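Local atomic coordinates of phosphoribosyl-glycinamide (GAR) synthetase (Cryptococcus neoformans var. grubii serotype A, PDB entry 7LVO), a protein that catalyses, through this N-terminal GAR synthetase half of a bifunctional purine-biosynthesis enzyme, the ATP-dependent joining of glycine to 5-phosphoribosylamine. Residues F183-L195 and D225-S237. Residues are numbered along the deposited sequence; the frame is centred on the assembly and turned at random.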
loop_
_atom_site.group_PDB
_atom_site.type_symbol
_atom_site.label_atom_id
_atom_site.label_comp_id
_atom_site.label_asym_id
_atom_site.label_seq_id
_atom_site.Cartn_x
_atom_site.Cartn_y
_atom_site.Cartn_z
ATOM N N PHE A 183 22.186 2.050 20.076
ATOM C CA PHE A 183 22.222 2.384 18.659
ATOM C C PHE A 183 23.371 3.341 18.363
ATOM O O PHE A 183 23.532 4.364 19.041
ATOM C CB PHE A 183 20.890 2.996 18.220
ATOM C CG PHE A 183 19.714 2.085 18.425
ATOM C CD1 PHE A 183 19.842 0.719 18.227
ATOM C CD2 PHE A 183 18.493 2.586 18.832
ATOM C CE1 PHE A 183 18.767 -0.127 18.418
ATOM C CE2 PHE A 183 17.415 1.746 19.028
ATOM C CZ PHE A 183 17.552 0.388 18.819
ATOM N N THR A 184 24.158 3.005 17.337
ATOM C CA THR A 184 25.287 3.846 16.958
ATOM C C THR A 184 24.825 5.233 16.530
ATOM O O THR A 184 25.484 6.236 16.833
ATOM C CB THR A 184 26.081 3.181 15.833
ATOM O OG1 THR A 184 26.503 1.876 16.253
ATOM C CG2 THR A 184 27.303 4.016 15.475
ATOM N N SER A 185 23.696 5.311 15.823
ATOM C CA SER A 185 23.202 6.598 15.348
ATOM C C SER A 185 22.774 7.518 16.485
ATOM O O SER A 185 22.622 8.724 16.263
ATOM C CB SER A 185 22.034 6.387 14.383
ATOM O OG SER A 185 22.443 5.653 13.242
ATOM N N GLY A 186 22.578 6.981 17.688
ATOM C CA GLY A 186 22.154 7.774 18.820
ATOM C C GLY A 186 20.671 8.067 18.885
ATOM O O GLY A 186 20.214 8.638 19.884
ATOM N N ARG A 187 19.902 7.702 17.862
ATOM C CA ARG A 187 18.464 7.926 17.836
ATOM C C ARG A 187 17.739 6.593 17.714
ATOM O O ARG A 187 18.196 5.688 17.009
ATOM C CB ARG A 187 18.065 8.848 16.679
ATOM C CG ARG A 187 18.707 10.228 16.736
ATOM C CD ARG A 187 18.142 11.135 15.656
ATOM N NE ARG A 187 16.700 11.307 15.799
ATOM C CZ ARG A 187 15.955 12.075 15.015
ATOM N NH1 ARG A 187 16.486 12.762 14.017
ATOM N NH2 ARG A 187 14.647 12.158 15.242
ATOM N N SER A 188 16.604 6.484 18.399
ATOM C CA SER A 188 15.801 5.274 18.410
ATOM C C SER A 188 14.441 5.549 17.783
ATOM O O SER A 188 13.977 6.692 17.727
ATOM C CB SER A 188 15.611 4.741 19.840
ATOM O OG SER A 188 16.856 4.427 20.438
ATOM N N VAL A 189 13.809 4.479 17.305
ATOM C CA VAL A 189 12.466 4.527 16.742
ATOM C C VAL A 189 11.594 3.568 17.537
ATOM O O VAL A 189 11.932 2.388 17.683
ATOM C CB VAL A 189 12.459 4.158 15.247
ATOM C CG1 VAL A 189 11.070 4.345 14.665
ATOM C CG2 VAL A 189 13.484 4.990 14.487
ATOM N N ILE A 190 10.477 4.075 18.052
ATOM C CA ILE A 190 9.550 3.296 18.866
ATOM C C ILE A 190 8.310 3.027 18.026
ATOM O O ILE A 190 7.586 3.962 17.659
ATOM C CB ILE A 190 9.188 4.026 20.168
ATOM C CG1 ILE A 190 10.451 4.299 20.987
ATOM C CG2 ILE A 190 8.183 3.213 20.975
ATOM C CD1 ILE A 190 10.197 5.071 22.269
ATOM N N LYS A 191 8.067 1.754 17.726
ATOM C CA LYS A 191 6.960 1.342 16.878
ATOM C C LYS A 191 6.024 0.417 17.643
ATOM O O LYS A 191 6.471 -0.502 18.334
ATOM C CB LYS A 191 7.463 0.625 15.621
ATOM C CG LYS A 191 8.345 1.474 14.718
ATOM C CD LYS A 191 8.747 0.695 13.478
ATOM C CE LYS A 191 9.590 1.539 12.538
ATOM N NZ LYS A 191 9.965 0.773 11.312
ATOM N N ALA A 192 4.725 0.665 17.512
ATOM C CA ALA A 192 3.718 -0.246 18.043
ATOM C C ALA A 192 3.562 -1.427 17.094
ATOM O O ALA A 192 3.317 -1.242 15.897
ATOM C CB ALA A 192 2.385 0.476 18.223
ATOM N N SER A 193 3.714 -2.642 17.628
ATOM C CA SER A 193 3.678 -3.833 16.786
ATOM C C SER A 193 2.373 -3.915 16.003
ATOM O O SER A 193 2.377 -4.162 14.790
ATOM C CB SER A 193 3.870 -5.085 17.641
ATOM O OG SER A 193 2.812 -5.224 18.575
ATOM N N GLY A 194 1.248 -3.711 16.680
ATOM C CA GLY A 194 -0.047 -3.776 16.037
ATOM C C GLY A 194 -0.251 -2.655 15.033
ATOM O O GLY A 194 0.578 -1.762 14.852
ATOM N N LEU A 195 -1.400 -2.710 14.366
ATOM C CA LEU A 195 -1.742 -1.731 13.339
ATOM C C LEU A 195 -1.674 -0.308 13.885
ATOM O O LEU A 195 -2.449 0.068 14.763
ATOM C CB LEU A 195 -3.138 -2.008 12.776
ATOM C CG LEU A 195 -3.457 -3.457 12.405
ATOM C CD1 LEU A 195 -4.706 -3.525 11.541
ATOM C CD2 LEU A 195 -2.276 -4.114 11.705
ATOM N N ASP A 225 -4.655 -2.002 21.789
ATOM C CA ASP A 225 -4.008 -3.309 21.785
ATOM C C ASP A 225 -2.783 -3.346 20.879
ATOM O O ASP A 225 -1.909 -4.198 21.074
ATOM C CB ASP A 225 -5.007 -4.385 21.357
ATOM C CG ASP A 225 -5.611 -4.109 19.995
ATOM O OD1 ASP A 225 -5.731 -2.921 19.627
ATOM O OD2 ASP A 225 -5.965 -5.080 19.291
ATOM N N ALA A 226 -2.699 -2.450 19.896
ATOM C CA ALA A 226 -1.526 -2.414 19.029
ATOM C C ALA A 226 -0.241 -2.291 19.834
ATOM O O ALA A 226 0.803 -2.807 19.421
ATOM C CB ALA A 226 -1.641 -1.258 18.031
ATOM N N GLY A 227 -0.296 -1.615 20.981
ATOM C CA GLY A 227 0.842 -1.450 21.855
ATOM C C GLY A 227 1.119 -2.601 22.792
ATOM O O GLY A 227 1.993 -2.480 23.654
ATOM N N ASP A 228 0.396 -3.718 22.663
ATOM C CA ASP A 228 0.680 -4.878 23.503
ATOM C C ASP A 228 2.125 -5.331 23.348
ATOM O O ASP A 228 2.702 -5.907 24.279
ATOM C CB ASP A 228 -0.278 -6.021 23.162
ATOM C CG ASP A 228 -1.718 -5.699 23.512
ATOM O OD1 ASP A 228 -1.978 -4.570 23.981
ATOM O OD2 ASP A 228 -2.591 -6.572 23.318
ATOM N N GLU A 229 2.720 -5.091 22.181
ATOM C CA GLU A 229 4.141 -5.301 21.949
ATOM C C GLU A 229 4.695 -4.066 21.252
ATOM O O GLU A 229 3.980 -3.374 20.518
ATOM C CB GLU A 229 4.401 -6.554 21.111
ATOM C CG GLU A 229 4.003 -7.848 21.804
ATOM C CD GLU A 229 4.131 -9.061 20.900
ATOM O OE1 GLU A 229 4.270 -8.878 19.672
ATOM O OE2 GLU A 229 4.094 -10.200 21.417
ATOM N N VAL A 230 5.976 -3.790 21.487
ATOM C CA VAL A 230 6.629 -2.599 20.964
ATOM C C VAL A 230 7.987 -2.986 20.397
ATOM O O VAL A 230 8.693 -3.828 20.966
ATOM C CB VAL A 230 6.779 -1.513 22.053
ATOM C CG1 VAL A 230 7.655 -2.011 23.190
ATOM C CG2 VAL A 230 7.351 -0.234 21.455
ATOM N N VAL A 231 8.349 -2.369 19.276
ATOM C CA VAL A 231 9.643 -2.566 18.638
ATOM C C VAL A 231 10.461 -1.294 18.817
ATOM O O VAL A 231 9.992 -0.196 18.496
ATOM C CB VAL A 231 9.490 -2.909 17.146
ATOM C CG1 VAL A 231 10.842 -2.847 16.449
ATOM C CG2 VAL A 231 8.856 -4.279 16.973
ATOM N N VAL A 232 11.681 -1.444 19.328
ATOM C CA VAL A 232 12.633 -0.351 19.466
ATOM C C VAL A 232 13.804 -0.663 18.547
ATOM O O VAL A 232 14.506 -1.663 18.747
ATOM C CB VAL A 232 13.102 -0.179 20.919
ATOM C CG1 VAL A 232 14.057 0.993 21.034
ATOM C CG2 VAL A 232 11.906 0.001 21.844
ATOM N N GLU A 233 14.014 0.188 17.542
ATOM C CA GLU A 233 15.031 -0.069 16.532
ATOM C C GLU A 233 15.787 1.209 16.213
ATOM O O GLU A 233 15.341 2.317 16.520
ATOM C CB GLU A 233 14.415 -0.648 15.251
ATOM C CG GLU A 233 13.448 0.283 14.558
ATOM C CD GLU A 233 12.849 -0.329 13.306
ATOM O OE1 GLU A 233 12.644 -1.557 13.292
ATOM O OE2 GLU A 233 12.593 0.425 12.341
ATOM N N GLU A 234 16.945 1.037 15.580
ATOM C CA GLU A 234 17.815 2.163 15.279
ATOM C C GLU A 234 17.192 3.072 14.226
ATOM O O GLU A 234 16.610 2.607 13.241
ATOM C CB GLU A 234 19.176 1.661 14.792
ATOM C CG GLU A 234 20.197 2.762 14.545
ATOM C CD GLU A 234 21.560 2.219 14.160
ATOM O OE1 GLU A 234 21.703 0.985 14.051
ATOM O OE2 GLU A 234 22.488 3.026 13.963
ATOM N N TYR A 235 17.319 4.377 14.443
ATOM C CA TYR A 235 16.883 5.368 13.467
ATOM C C TYR A 235 17.915 5.446 12.347
ATOM O O TYR A 235 19.085 5.760 12.595
ATOM C CB TYR A 235 16.701 6.729 14.135
ATOM C CG TYR A 235 16.379 7.854 13.178
ATOM C CD1 TYR A 235 15.069 8.140 12.824
ATOM C CD2 TYR A 235 17.389 8.636 12.633
ATOM C CE1 TYR A 235 14.771 9.170 11.953
ATOM C CE2 TYR A 235 17.102 9.668 11.759
ATOM C CZ TYR A 235 15.793 9.931 11.422
ATOM O OH TYR A 235 15.505 10.961 10.552
ATOM N N LEU A 236 17.485 5.159 11.124
ATOM C CA LEU A 236 18.369 5.166 9.969
ATOM C C LEU A 236 18.127 6.412 9.124
ATOM O O LEU A 236 17.023 6.962 9.093
ATOM C CB LEU A 236 18.163 3.912 9.119
ATOM C CG LEU A 236 18.393 2.576 9.825
ATOM C CD1 LEU A 236 18.153 1.414 8.860
ATOM C CD2 LEU A 236 19.788 2.505 10.418
ATOM N N SER A 237 19.176 6.849 8.435
ATOM C CA SER A 237 19.132 8.024 7.582
ATOM C C SER A 237 19.343 7.615 6.131
ATOM O O SER A 237 20.186 6.765 5.831
ATOM C CB SER A 237 20.198 9.043 7.999
ATOM O OG SER A 237 20.022 9.441 9.348
#
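Tyr235 and Arg187 stack just past one end of an antiparallel strand pair, 188-192 with 229-234, the two central strands of a four-stranded sheet in the ATP-grasp domain. The Arg187 guanidinium lies flat over the Tyr235 ring, planes 18° apart, with CZ 4.2 Å from the ring centroid in a cation-pi contact; both side chains run the same way, and Val189 CG2 meets the ring at its edge. On the backbone, Tyr235 N donates to Arg187 O (3.0 Å), carrying the ladder one bond beyond the strands. Glu234 reaches back along Phe183: its CB sits over the ring face, 3.9 Å from the centroid. With CG anti to the backbone N (chi1 -176°) and the chain extended, Glu234 OE2 arrives at the turn 183-186, where Ser185 OG (2.7 Å) and Ser185 N (3.2 Å) both donate to it. Ile190 and Val230 pack on helix 207-218, their CG2 atoms 3.6 Å apart, whereas Val189, Lys191, Val231 and Glu233 occupy the other face. There Lys191 crosses to Glu233 in a buried salt bridge within the predicted ATP site; the Lys191 side chain lies about 5 Å from that of Glu331, a predicted magnesium ligand, and Lys150 forms a second salt bridge, to Glu233 OE1. Lys191 NZ meets Glu233 OE2 at 2.8 Å, approaching from above the carboxylate plane, 48° out of it.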